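Local atomic coordinates of (S)-ureidoglycine aminohydrolase (Escherichia coli, PDB entry 1RC6), a protein that catalyses the manganese-dependent hydrolysis of (S)-ureidoglycine to (S)-ureidoglycolate and ammonia, a deamination step in the anaerobic use of allantoin as a nitrogen source. Residues E43-T48 with V64-N69. Sequence-based numbering, arbitrary orientation.
Sequences ENCDAT and VTLHQN
Asp46 and Thr65 form an antiparallel hydrogen-bonded pair, Asp46 N giving to Thr65 O (3.0 Å) and Thr65 N to Asp46 O (3.1 Å), while His67 N reaches Asn44 O (3.0 Å) where residues 44-45 turn a corner. Cys45-Leu66 and Ala47-Val64, the flanking non-hydrogen-bonded pairs, put their side chains on one face. There Val64, with CG1 anti to the backbone N (chi1 -171°), sends that methyl to Cys45 SG (3.8 Å) and CG2 to Ala47 CB (4.1 Å); Leu66 CD2 packs on Cys45 CB. The other face is polar. Asp46 OD2 meets the edge of the His67 ring at CE1 (3.1 Å), the carboxylate turned 78° from the ring plane, and Thr65 OG1 lies 3.8 Å from OD2. Cys45 CA approaches the ring obliquely, 3.6 Å from ND1. Replacing His67 by an alanine would probably leave the Asp46 carboxylate without its ring-edge neighbour and open a gap beside Cys45 CA. The hairpin edges the N-terminal cupin domain's six-stranded sheet: strand 46-49 is outermost within this chain, Ala47 also backbone-bonded to Asn37, and strand 60-67 pairs on its other side with strand 127-135 through Val64-Ile129 and Leu66-Ser127 backbone bonds.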
# COMPACT_ATOMS: atom_id res chain seq x y z
N GLU A 43 17.62 -1.38 -8.37
CA GLU A 43 18.32 -2.18 -9.37
C GLU A 43 17.56 -3.45 -9.70
O GLU A 43 16.90 -4.03 -8.84
CB GLU A 43 19.70 -2.56 -8.87
CG GLU A 43 20.52 -1.42 -8.33
CD GLU A 43 20.95 -0.47 -9.40
OE1 GLU A 43 21.65 0.51 -9.08
OE2 GLU A 43 20.58 -0.71 -10.58
N ASN A 44 17.68 -3.88 -10.95
CA ASN A 44 17.06 -5.11 -11.42
C ASN A 44 15.61 -5.33 -10.96
O ASN A 44 15.28 -6.39 -10.42
CB ASN A 44 17.92 -6.29 -10.99
CG ASN A 44 19.37 -6.08 -11.33
OD1 ASN A 44 19.70 -5.75 -12.46
ND2 ASN A 44 20.24 -6.27 -10.35
N CYS A 45 14.75 -4.35 -11.22
CA CYS A 45 13.35 -4.43 -10.83
C CYS A 45 12.57 -3.33 -11.52
O CYS A 45 13.13 -2.29 -11.85
CB CYS A 45 13.21 -4.23 -9.32
SG CYS A 45 13.63 -2.53 -8.83
N ASP A 46 11.27 -3.55 -11.71
CA ASP A 46 10.42 -2.55 -12.34
C ASP A 46 9.68 -1.78 -11.25
O ASP A 46 8.88 -2.36 -10.51
CB ASP A 46 9.39 -3.22 -13.26
CG ASP A 46 10.04 -4.02 -14.37
OD1 ASP A 46 11.06 -3.53 -14.90
OD2 ASP A 46 9.53 -5.11 -14.70
N ALA A 47 9.95 -0.49 -11.13
CA ALA A 47 9.27 0.31 -10.12
C ALA A 47 8.24 1.21 -10.77
O ALA A 47 8.50 1.86 -11.79
CB ALA A 47 10.26 1.15 -9.33
N THR A 48 7.05 1.23 -10.20
CA THR A 48 6.02 2.07 -10.73
C THR A 48 5.38 2.89 -9.62
O THR A 48 4.71 2.36 -8.74
CB THR A 48 4.99 1.22 -11.50
OG1 THR A 48 3.73 1.89 -11.51
CG2 THR A 48 4.85 -0.15 -10.87
N VAL A 64 6.45 -2.46 -6.78
CA VAL A 64 7.73 -2.83 -7.35
C VAL A 64 7.90 -4.33 -7.50
O VAL A 64 7.80 -5.08 -6.52
CB VAL A 64 8.90 -2.30 -6.46
CG1 VAL A 64 10.22 -2.51 -7.18
CG2 VAL A 64 8.68 -0.84 -6.13
N THR A 65 8.13 -4.78 -8.73
CA THR A 65 8.35 -6.20 -8.92
C THR A 65 9.87 -6.38 -8.99
O THR A 65 10.57 -5.77 -9.82
CB THR A 65 7.69 -6.74 -10.21
OG1 THR A 65 8.52 -6.44 -11.33
CG2 THR A 65 6.31 -6.12 -10.40
N LEU A 66 10.38 -7.21 -8.08
CA LEU A 66 11.80 -7.48 -7.99
C LEU A 66 12.23 -8.65 -8.83
O LEU A 66 11.69 -9.75 -8.70
CB LEU A 66 12.17 -7.74 -6.54
CG LEU A 66 11.62 -6.67 -5.59
CD1 LEU A 66 11.64 -7.20 -4.17
CD2 LEU A 66 12.43 -5.37 -5.74
N HIS A 67 13.20 -8.42 -9.70
CA HIS A 67 13.73 -9.50 -10.51
C HIS A 67 14.89 -10.09 -9.70
O HIS A 67 15.05 -9.77 -8.52
CB HIS A 67 14.18 -8.95 -11.86
CG HIS A 67 13.04 -8.47 -12.70
ND1 HIS A 67 12.94 -7.17 -13.16
CD2 HIS A 67 11.91 -9.10 -13.10
CE1 HIS A 67 11.79 -7.02 -13.79
NE2 HIS A 67 11.15 -8.17 -13.77
N GLN A 68 15.69 -10.97 -10.31
CA GLN A 68 16.81 -11.55 -9.59
C GLN A 68 17.75 -10.45 -9.11
O GLN A 68 18.27 -9.67 -9.91
CB GLN A 68 17.55 -12.53 -10.48
CG GLN A 68 16.64 -13.55 -11.09
CD GLN A 68 17.37 -14.57 -11.91
OE1 GLN A 68 18.41 -14.27 -12.52
NE2 GLN A 68 16.82 -15.77 -11.97
N ASN A 69 17.95 -10.39 -7.80
CA ASN A 69 18.81 -9.38 -7.18
C ASN A 69 18.20 -8.00 -7.25
O ASN A 69 18.89 -7.00 -7.08
CB ASN A 69 20.18 -9.36 -7.84
CG ASN A 69 20.97 -10.61 -7.56
OD1 ASN A 69 20.86 -11.60 -8.28
ND2 ASN A 69 21.76 -10.58 -6.48